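Local coordinates for WZI (Escherichia coli, PDB 2YNK), which is an outer membrane beta-barrel lectin that takes part in group 1 capsule assembly, probably by binding capsular carbohydrate at the cell surface, at residues Phe69-Tyr74 and Leu96-Asn101; Asp380-Ser385 and Leu415-Asp420; Ser424-Thr429 and Gly449-Phe454. All coordinates share one frame; numbering follows the deposited sequence.

Overall arrangement
The three contacts are pieces of one antiparallel sheet that closes into a barrel. Along the chain they come in the order contact 1, contact 2, contact 3. Contact 1 joins the first two barrel strands, 69-76 and 95-104. Contact 2 joins strands 383-393 and 408-422, and contact 3 joins the last two, 425-435 and 444-454. Around the wall, contact 3 lies between the others. Its centre is about 12 Å from that of contact 2 and about 10 Å from that of contact 1. Contacts 1 and 2 do not touch; their centres are about 21 Å apart. Strands 444-454 and 69-76 pair to close the barrel, as in other outer membrane beta-barrels.

Contact 1 (Phe69-Tyr74 and Leu96-Asn101); sequences FRVTGY and LGLAFN. With D12 (dodecane), chain I.
Val71 and Leu98 lie side by side and point the same way from neighbouring antiparallel strands. Val71 CG2 meets Leu98 CD2 at 3.4 Å. Leu98 has its CG anti to the carbonyl carbon (chi1 -58°), and the end of the side chain comes back toward Val71. Phe69 is on the same face. Its CG is anti to the backbone N (chi1 176°), which brings the ring across toward the second strand. There CD1 approaches Ala99 O obliquely, and CE1 packs against Leu98 CB at 4.2 Å. Leu96 also leans over the first strand. Its CD1 packs on Val71 CG1 at 4.2 Å and also borders Gly73, which has no side chain. This face is apolar, consistent with a barrel wall that faces lipid. A dodecane runs past Tyr74, with its C6 3.7 Å from Tyr74 O.

The other face holds Arg70, Thr72, Gly97 and Ala99. Thr72 OG1 sits over Gly97, 3.6 Å from its CA. Thr72 CG2 lies over the centre of the Arg70 guanidinium, and the Arg70 side chain extends clear of the second strand, its NH2 at long, weak ion-pair range of Glu451. The backbones join in two hydrogen-bonded pairs. Arg70 N gives to Ala99 O at 3.0 Å, and Ala99 N gives back to Arg70 O. Thr72 and Gly97 exchange bonds in the same way.

Strand 69-76 pairs on its other edge with strand 444-454, through Phe69 with Phe454, Val71 with Ile452 and Gly73 with Ile450. Strand 95-104 continues the sheet into strand 107-116, where Ala99 packs on His110 and Gln112.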
loop_
_atom_site.group_PDB
_atom_site.type_symbol
_atom_site.label_atom_id
_atom_site.label_comp_id
_atom_site.label_asym_id
_atom_site.label_seq_id
_atom_site.Cartn_x
_atom_site.Cartn_y
_atom_site.Cartn_z
ATOM N N PHE A 69 19.020 10.401 9.934
ATOM C CA PHE A 69 18.263 10.161 11.150
ATOM C C PHE A 69 16.909 10.843 11.002
ATOM O O PHE A 69 16.831 11.974 10.528
ATOM C CB PHE A 69 19.037 10.678 12.362
ATOM C CG PHE A 69 18.289 10.557 13.657
ATOM C CD1 PHE A 69 17.799 9.326 14.081
ATOM C CD2 PHE A 69 18.080 11.673 14.465
ATOM C CE1 PHE A 69 17.106 9.208 15.280
ATOM C CE2 PHE A 69 17.391 11.560 15.666
ATOM C CZ PHE A 69 16.903 10.326 16.073
ATOM N N ARG A 70 15.841 10.141 11.375
ATOM C CA ARG A 70 14.493 10.643 11.152
ATOM C C ARG A 70 13.563 10.360 12.323
ATOM O O ARG A 70 13.391 9.210 12.732
ATOM C CB ARG A 70 13.928 10.038 9.879
ATOM C CG ARG A 70 12.791 10.855 9.294
ATOM C CD ARG A 70 12.566 10.546 7.824
ATOM N NE ARG A 70 11.333 9.806 7.579
ATOM C CZ ARG A 70 10.156 10.359 7.290
ATOM N NH1 ARG A 70 10.011 11.680 7.213
ATOM N NH2 ARG A 70 9.107 9.579 7.074
ATOM N N VAL A 71 12.978 11.418 12.871
ATOM C CA VAL A 71 12.023 11.282 13.950
ATOM C C VAL A 71 10.628 11.506 13.398
ATOM O O VAL A 71 10.389 12.495 12.706
ATOM C CB VAL A 71 12.283 12.295 15.071
ATOM C CG1 VAL A 71 11.165 12.219 16.099
ATOM C CG2 VAL A 71 13.633 12.033 15.725
ATOM N N THR A 72 9.719 10.585 13.703
ATOM C CA THR A 72 8.329 10.700 13.271
ATOM C C THR A 72 7.394 10.539 14.461
ATOM O O THR A 72 7.724 9.873 15.450
ATOM C CB THR A 72 7.955 9.666 12.189
ATOM O OG1 THR A 72 8.066 8.339 12.720
ATOM C CG2 THR A 72 8.857 9.823 10.947
ATOM N N GLY A 73 6.228 11.170 14.350
ATOM C CA GLY A 73 5.261 11.231 15.427
ATOM C C GLY A 73 3.854 11.244 14.871
ATOM O O GLY A 73 3.611 11.774 13.778
ATOM N N TYR A 74 2.939 10.625 15.620
ATOM C CA TYR A 74 1.519 10.646 15.308
ATOM C C TYR A 74 0.752 10.736 16.612
ATOM O O TYR A 74 1.116 10.090 17.582
ATOM C CB TYR A 74 1.133 9.383 14.560
ATOM C CG TYR A 74 -0.350 9.236 14.267
ATOM C CD1 TYR A 74 -0.924 9.862 13.168
ATOM C CD2 TYR A 74 -1.173 8.454 15.080
ATOM C CE1 TYR A 74 -2.273 9.720 12.886
ATOM C CE2 TYR A 74 -2.523 8.309 14.804
ATOM C CZ TYR A 74 -3.069 8.944 13.704
ATOM O OH TYR A 74 -4.408 8.811 13.411
ATOM N N LEU A 96 5.493 7.197 18.227
ATOM C CA LEU A 96 6.720 7.943 18.082
ATOM C C LEU A 96 7.777 7.029 17.500
ATOM O O LEU A 96 8.008 5.946 18.031
ATOM C CB LEU A 96 7.164 8.471 19.431
ATOM C CG LEU A 96 8.349 9.425 19.400
ATOM C CD1 LEU A 96 8.105 10.552 18.404
ATOM C CD2 LEU A 96 8.573 9.952 20.811
ATOM N N GLY A 97 8.403 7.469 16.405
ATOM C CA GLY A 97 9.350 6.649 15.654
ATOM C C GLY A 97 10.706 7.307 15.549
ATOM O O GLY A 97 10.793 8.501 15.259
ATOM N N LEU A 98 11.760 6.530 15.810
ATOM C CA LEU A 98 13.138 6.955 15.583
ATOM C C LEU A 98 13.784 5.987 14.604
ATOM O O LEU A 98 13.787 4.785 14.847
ATOM C CB LEU A 98 13.940 6.958 16.889
ATOM C CG LEU A 98 13.447 7.813 18.065
ATOM C CD1 LEU A 98 14.486 7.816 19.182
ATOM C CD2 LEU A 98 13.123 9.242 17.643
ATOM N N ALA A 99 14.331 6.510 13.505
ATOM C CA ALA A 99 14.960 5.672 12.484
ATOM C C ALA A 99 16.371 6.141 12.116
ATOM O O ALA A 99 16.602 7.328 11.899
ATOM C CB ALA A 99 14.091 5.619 11.241
ATOM N N PHE A 100 17.302 5.192 12.050
ATOM C CA PHE A 100 18.624 5.419 11.483
ATOM C C PHE A 100 18.670 4.828 10.079
ATOM O O PHE A 100 18.350 3.659 9.895
ATOM C CB PHE A 100 19.711 4.766 12.342
ATOM C CG PHE A 100 21.068 4.723 11.673
ATOM C CD1 PHE A 100 21.854 5.875 11.578
ATOM C CD2 PHE A 100 21.557 3.534 11.115
ATOM C CE1 PHE A 100 23.096 5.836 10.958
ATOM C CE2 PHE A 100 22.802 3.499 10.495
ATOM C CZ PHE A 100 23.571 4.649 10.417
ATOM N N ASN A 101 19.091 5.634 9.108
ATOM C CA ASN A 101 19.136 5.236 7.696
ATOM C C ASN A 101 20.529 5.272 7.120
ATOM O O ASN A 101 21.285 6.191 7.381
ATOM C CB ASN A 101 18.300 6.184 6.849
ATOM C CG ASN A 101 16.829 5.881 6.917
ATOM O OD1 ASN A 101 16.424 4.726 6.818
ATOM N ND2 ASN A 101 16.014 6.921 7.062
HETATM C C1 D12 I . 2.300 16.287 16.826
HETATM C C2 D12 I . 2.877 14.894 16.972
HETATM C C3 D12 I . 3.206 14.586 18.434
HETATM C C4 D12 I . 3.248 13.081 18.715
HETATM C C5 D12 I . 3.359 12.783 20.213
HETATM C C6 D12 I . 2.969 11.343 20.558
HETATM C C7 D12 I . 3.891 10.731 21.617
HETATM C C8 D12 I . 3.330 9.426 22.188
HETATM C C9 D12 I . 4.411 8.602 22.889
HETATM C C10 D12 I . 3.897 7.231 23.333
HETATM C C11 D12 I . 3.533 7.211 24.817
HETATM C C12 D12 I . 4.759 7.071 25.700
#

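Contact 2 (Asp380-Ser385 and Leu415-Asp420); sequences DNQRWS and LGWSGD. With D12 (dodecane), chain C.
Trp384 and Trp417 form the tight part of this contact as an edge-to-face pair. The edge of the five-membered ring of Trp417 is directed at the face of the Trp384 six-membered ring, with the planes 55° apart. Trp417 CD1 lies over that face, toward its rim, 3.4 Å from Trp384 CH2. Gln382 meets the next edge atom. Its OE1 accepts from Trp417 NE1 at 3.3 Å, close to the indole plane, and the bond is fairly straight (163°). Gln382 NE2 in turn gives to Asp380 OD2 at 2.6 Å, a bond that holds the amide in position. The backbones pair antiparallel: Arg383 N bonds to Ser418 O at 2.9 Å, and Ser385 N to Gly416 O.

The contact is looser at Asp380 and Asn381, and Asp380 is exposed. The backbone O of Asn381 comes no nearer the second strand than 4.1 Å, to Ser418 O. The side-chain OD1 instead takes bonds from Arg383 NE and NH2, which reach it from opposite faces of the amide plane. Arg383 NH2 also forms a salt bridge with Asp13. On the apolar side, a dodecane lies 4.0 Å from Trp417 CH2 at its C5, consistent with a surface that faces lipid.

Strand 368-377 flanks the first strand through Leu376, and strand 425-435 flanks the second. Helix 49-65 lies against Asn381 and Arg383 through Arg57.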
loop_
_atom_site.group_PDB
_atom_site.type_symbol
_atom_site.label_atom_id
_atom_site.label_comp_id
_atom_site.label_asym_id
_atom_site.label_seq_id
_atom_site.Cartn_x
_atom_site.Cartn_y
_atom_site.Cartn_z
ATOM N N ASP A 380 4.428 25.643 -3.261
ATOM C CA ASP A 380 4.823 25.578 -1.849
ATOM C C ASP A 380 4.941 24.161 -1.234
ATOM O O ASP A 380 5.635 23.973 -0.240
ATOM C CB ASP A 380 3.755 26.364 -1.066
ATOM C CG ASP A 380 4.204 26.775 0.304
ATOM O OD1 ASP A 380 5.388 26.576 0.635
ATOM O OD2 ASP A 380 3.362 27.315 1.055
ATOM N N ASN A 381 4.248 23.184 -1.821
ATOM C CA ASN A 381 4.106 21.837 -1.271
ATOM C C ASN A 381 3.208 21.768 -0.034
ATOM O O ASN A 381 3.410 20.925 0.826
ATOM C CB ASN A 381 5.459 21.202 -0.960
ATOM C CG ASN A 381 5.366 19.698 -0.744
ATOM O OD1 ASN A 381 4.484 19.022 -1.277
ATOM N ND2 ASN A 381 6.291 19.169 0.033
ATOM N N GLN A 382 2.233 22.666 0.060
ATOM C CA GLN A 382 1.110 22.467 0.956
ATOM C C GLN A 382 0.152 21.550 0.216
ATOM O O GLN A 382 0.033 21.653 -1.000
ATOM C CB GLN A 382 0.420 23.786 1.272
ATOM C CG GLN A 382 1.215 24.694 2.181
ATOM C CD GLN A 382 0.462 25.967 2.503
ATOM O OE1 GLN A 382 -0.644 25.926 3.044
ATOM N NE2 GLN A 382 1.052 27.110 2.159
ATOM N N ARG A 383 -0.525 20.651 0.926
ATOM C CA ARG A 383 -1.448 19.734 0.266
ATOM C C ARG A 383 -2.787 19.685 0.983
ATOM O O ARG A 383 -2.863 19.229 2.121
ATOM C CB ARG A 383 -0.859 18.331 0.192
ATOM C CG ARG A 383 0.635 18.284 -0.050
ATOM C CD ARG A 383 1.084 16.884 -0.422
ATOM N NE ARG A 383 2.402 16.892 -1.037
ATOM C CZ ARG A 383 2.899 15.921 -1.799
ATOM N NH1 ARG A 383 2.208 14.816 -2.066
ATOM N NH2 ARG A 383 4.112 16.071 -2.320
ATOM N N TRP A 384 -3.833 20.158 0.311
ATOM C CA TRP A 384 -5.186 20.114 0.837
ATOM C C TRP A 384 -5.901 18.947 0.260
ATOM O O TRP A 384 -5.792 18.693 -0.930
ATOM C CB TRP A 384 -5.929 21.363 0.447
ATOM C CG TRP A 384 -5.172 22.585 0.835
ATOM C CD1 TRP A 384 -4.208 23.256 0.095
ATOM C CD2 TRP A 384 -5.273 23.319 2.093
ATOM N NE1 TRP A 384 -3.720 24.329 0.791
ATOM C CE2 TRP A 384 -4.319 24.426 1.997
ATOM C CE3 TRP A 384 -6.022 23.174 3.249
ATOM C CZ2 TRP A 384 -4.145 25.335 3.025
ATOM C CZ3 TRP A 384 -5.837 24.097 4.280
ATOM C CH2 TRP A 384 -4.919 25.150 4.168
ATOM N N SER A 385 -6.653 18.226 1.083
ATOM C CA SER A 385 -7.375 17.065 0.590
ATOM C C SER A 385 -8.793 17.003 1.125
ATOM O O SER A 385 -9.107 17.567 2.171
ATOM C CB SER A 385 -6.606 15.784 0.913
ATOM O OG SER A 385 -5.717 15.990 1.992
ATOM N N LEU A 415 -11.102 15.506 5.820
ATOM C CA LEU A 415 -10.301 16.594 5.285
ATOM C C LEU A 415 -8.871 16.402 5.752
ATOM O O LEU A 415 -8.636 15.791 6.799
ATOM C CB LEU A 415 -10.820 17.944 5.777
ATOM C CG LEU A 415 -12.292 18.275 5.520
ATOM C CD1 LEU A 415 -12.571 19.724 5.883
ATOM C CD2 LEU A 415 -12.699 17.991 4.079
ATOM N N GLY A 416 -7.921 16.911 4.972
ATOM C CA GLY A 416 -6.513 16.826 5.334
ATOM C C GLY A 416 -5.725 18.064 4.939
ATOM O O GLY A 416 -6.086 18.768 3.996
ATOM N N TRP A 417 -4.661 18.333 5.689
ATOM C CA TRP A 417 -3.679 19.348 5.323
ATOM C C TRP A 417 -2.303 18.858 5.667
ATOM O O TRP A 417 -2.079 18.299 6.756
ATOM C CB TRP A 417 -3.943 20.673 6.017
ATOM C CG TRP A 417 -2.868 21.690 5.736
ATOM C CD1 TRP A 417 -2.778 22.544 4.644
ATOM C CD2 TRP A 417 -1.676 21.984 6.541
ATOM N NE1 TRP A 417 -1.651 23.326 4.717
ATOM C CE2 TRP A 417 -0.949 23.040 5.828
ATOM C CE3 TRP A 417 -1.159 21.502 7.730
ATOM C CZ2 TRP A 417 0.227 23.574 6.314
ATOM C CZ3 TRP A 417 0.036 22.048 8.211
ATOM C CH2 TRP A 417 0.713 23.059 7.516
ATOM N N SER A 418 -1.387 19.064 4.721
ATOM C CA SER A 418 0.009 18.677 4.837
ATOM C C SER A 418 0.822 19.930 4.559
ATOM O O SER A 418 0.499 20.690 3.644
ATOM C CB SER A 418 0.315 17.590 3.805
ATOM O OG SER A 418 1.605 17.016 3.974
ATOM N N GLY A 419 1.854 20.175 5.357
ATOM C CA GLY A 419 2.695 21.352 5.132
ATOM C C GLY A 419 3.955 21.435 5.971
ATOM O O GLY A 419 3.986 20.968 7.112
ATOM N N ASP A 420 4.997 22.030 5.392
ATOM C CA ASP A 420 6.246 22.291 6.101
ATOM C C ASP A 420 6.052 23.439 7.081
ATOM O O ASP A 420 5.582 24.502 6.697
ATOM C CB ASP A 420 7.362 22.642 5.114
ATOM C CG ASP A 420 7.797 21.450 4.271
ATOM O OD1 ASP A 420 7.648 20.294 4.731
ATOM O OD2 ASP A 420 8.295 21.667 3.145
HETATM C C1 D12 C . -3.386 23.037 13.553
HETATM C C2 D12 C . -1.911 23.278 13.283
HETATM C C3 D12 C . -1.677 24.375 12.238
HETATM C C4 D12 C . -0.196 24.754 12.134
HETATM C C5 D12 C . 0.193 25.276 10.747
HETATM C C6 D12 C . 1.417 26.197 10.816
HETATM C C7 D12 C . 1.971 26.576 9.437
HETATM C C8 D12 C . 3.382 27.167 9.546
HETATM C C9 D12 C . 4.018 27.446 8.179
HETATM C C10 D12 C . 5.273 28.332 8.253
HETATM C C11 D12 C . 6.256 28.066 7.105
HETATM C C12 D12 C . 6.690 29.350 6.425
#

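Contact 3 (Ser424-Thr429 and Gly449-Phe454); sequences SVRLNT and GIEIPF
In the last hairpin of the barrel, strands 425-435 and 444-454, Val425 and Ile452 lie side by side and point the same way. Val425 CG1 meets Ile452 CG1 at 3.7 Å. It also packs on Ile450 CG1 at 4.0 Å. Val425 CG1 is anti to the backbone N (chi1 -174°), and this sets the methyl against both isoleucines. Leu427 leans across the strand boundary, with CD1 3.4 Å from Gly449 O. Just before the first strand, Ser424 O meets Pro453 CD.

The backbone gives the antiparallel pairing of a barrel hairpin. Arg426 and Glu451 make one hydrogen-bonded pair. Glu451 N gives to Arg426 O at 2.8 Å, and Arg426 N to Glu451 O at 3.0 Å. Asn428 and Gly449 form the next such pair. Between them Leu427 and Ile450 make a non-hydrogen-bonded pair, with side chains on the opposite face of the sheet from Arg426 and Glu451. A bound dodecane touches Leu427, so this apolar face probably meets lipid.

On the polar face, Arg426 and Glu451 run alongside each other, but their charged ends do not meet. Arg426 NE and Glu451 OE1 are 5.1 Å apart, and the planes of guanidinium and carboxylate are 46° apart. Arg426 is held elsewhere, by a salt bridge from NH1 to Asp420 and a hydrogen bond from NH2 to Asn381 O. Glu451 OE1 forms a salt bridge with Arg61 of helix 49-65.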
loop_
_atom_site.group_PDB
_atom_site.type_symbol
_atom_site.label_atom_id
_atom_site.label_comp_id
_atom_site.label_asym_id
_atom_site.label_seq_id
_atom_site.Cartn_x
_atom_site.Cartn_y
_atom_site.Cartn_z
ATOM N N SER A 424 12.672 21.972 7.412
ATOM C CA SER A 424 12.301 20.675 6.841
ATOM C C SER A 424 11.297 19.884 7.706
ATOM O O SER A 424 10.919 18.761 7.360
ATOM C CB SER A 424 13.563 19.846 6.618
ATOM O OG SER A 424 13.353 18.883 5.603
ATOM N N VAL A 425 10.862 20.471 8.817
ATOM C CA VAL A 425 9.934 19.803 9.716
ATOM C C VAL A 425 8.521 19.866 9.149
ATOM O O VAL A 425 7.929 20.945 9.080
ATOM C CB VAL A 425 9.927 20.440 11.122
ATOM C CG1 VAL A 425 9.057 19.608 12.062
ATOM C CG2 VAL A 425 11.342 20.574 11.674
ATOM N N ARG A 426 7.981 18.707 8.763
ATOM C CA ARG A 426 6.659 18.625 8.130
ATOM C C ARG A 426 5.575 18.096 9.067
ATOM O O ARG A 426 5.784 17.159 9.830
ATOM C CB ARG A 426 6.705 17.741 6.882
ATOM C CG ARG A 426 5.475 17.869 5.995
ATOM C CD ARG A 426 5.648 17.115 4.691
ATOM N NE ARG A 426 4.572 17.372 3.727
ATOM C CZ ARG A 426 4.445 18.481 3.000
ATOM N NH1 ARG A 426 5.298 19.479 3.141
ATOM N NH2 ARG A 426 3.439 18.612 2.150
ATOM N N LEU A 427 4.403 18.696 8.934
ATOM C CA LEU A 427 3.261 18.456 9.782
ATOM C C LEU A 427 2.117 17.913 8.920
ATOM O O LEU A 427 1.891 18.409 7.819
ATOM C CB LEU A 427 2.875 19.789 10.422
ATOM C CG LEU A 427 1.826 19.856 11.529
ATOM C CD1 LEU A 427 2.246 19.040 12.745
ATOM C CD2 LEU A 427 1.596 21.313 11.897
ATOM N N ASN A 428 1.405 16.899 9.419
ATOM C CA ASN A 428 0.300 16.262 8.682
ATOM C C ASN A 428 -0.940 16.164 9.537
ATOM O O ASN A 428 -0.977 15.371 10.466
ATOM C CB ASN A 428 0.686 14.848 8.222
ATOM C CG ASN A 428 1.301 14.831 6.831
ATOM O OD1 ASN A 428 2.227 15.601 6.528
ATOM N ND2 ASN A 428 0.797 13.949 5.975
ATOM N N THR A 429 -1.962 16.945 9.217
ATOM C CA THR A 429 -3.197 16.931 9.997
ATOM C C THR A 429 -4.352 16.267 9.266
ATOM O O THR A 429 -4.351 16.134 8.044
ATOM C CB THR A 429 -3.617 18.356 10.377
ATOM O OG1 THR A 429 -3.504 19.211 9.226
ATOM C CG2 THR A 429 -2.722 18.881 11.500
ATOM N N GLY A 449 0.309 14.361 12.491
ATOM C CA GLY A 449 1.618 13.726 12.445
ATOM C C GLY A 449 2.732 14.714 12.122
ATOM O O GLY A 449 2.490 15.811 11.616
ATOM N N ILE A 450 3.964 14.303 12.406
ATOM C CA ILE A 450 5.127 15.160 12.259
ATOM C C ILE A 450 6.311 14.363 11.714
ATOM O O ILE A 450 6.452 13.184 12.015
ATOM C CB ILE A 450 5.485 15.803 13.613
ATOM C CG1 ILE A 450 6.408 17.003 13.412
ATOM C CG2 ILE A 450 6.103 14.776 14.551
ATOM C CD1 ILE A 450 6.519 17.880 14.638
ATOM N N GLU A 451 7.138 15.011 10.893
ATOM C CA GLU A 451 8.343 14.398 10.330
ATOM C C GLU A 451 9.528 15.340 10.508
ATOM O O GLU A 451 9.463 16.499 10.083
ATOM C CB GLU A 451 8.162 14.139 8.835
ATOM C CG GLU A 451 7.044 13.172 8.465
ATOM C CD GLU A 451 6.924 12.961 6.954
ATOM O OE1 GLU A 451 7.303 13.873 6.189
ATOM O OE2 GLU A 451 6.463 11.876 6.523
ATOM N N ILE A 452 10.600 14.847 11.126
ATOM C CA ILE A 452 11.815 15.642 11.331
ATOM C C ILE A 452 13.036 14.870 10.839
ATOM O O ILE A 452 13.510 13.957 11.516
ATOM C CB ILE A 452 12.035 16.014 12.819
ATOM C CG1 ILE A 452 10.802 16.694 13.426
ATOM C CG2 ILE A 452 13.226 16.952 12.951
ATOM C CD1 ILE A 452 9.760 15.732 13.935
ATOM N N PRO A 453 13.552 15.225 9.653
ATOM C CA PRO A 453 14.789 14.611 9.161
ATOM C C PRO A 453 16.048 15.354 9.623
ATOM O O PRO A 453 16.041 16.571 9.693
ATOM C CB PRO A 453 14.641 14.684 7.634
ATOM C CG PRO A 453 13.327 15.347 7.361
ATOM C CD PRO A 453 12.918 16.047 8.614
ATOM N N PHE A 454 17.103 14.604 9.936
ATOM C CA PHE A 454 18.364 15.138 10.457
ATOM C C PHE A 454 19.537 14.543 9.687
ATOM O O PHE A 454 19.472 13.391 9.261
ATOM C CB PHE A 454 18.563 14.733 11.921
ATOM C CG PHE A 454 17.631 15.396 12.894
ATOM C CD1 PHE A 454 17.781 16.739 13.222
ATOM C CD2 PHE A 454 16.640 14.660 13.540
ATOM C CE1 PHE A 454 16.938 17.348 14.142
ATOM C CE2 PHE A 454 15.796 15.260 14.465
ATOM C CZ PHE A 454 15.945 16.605 14.765
#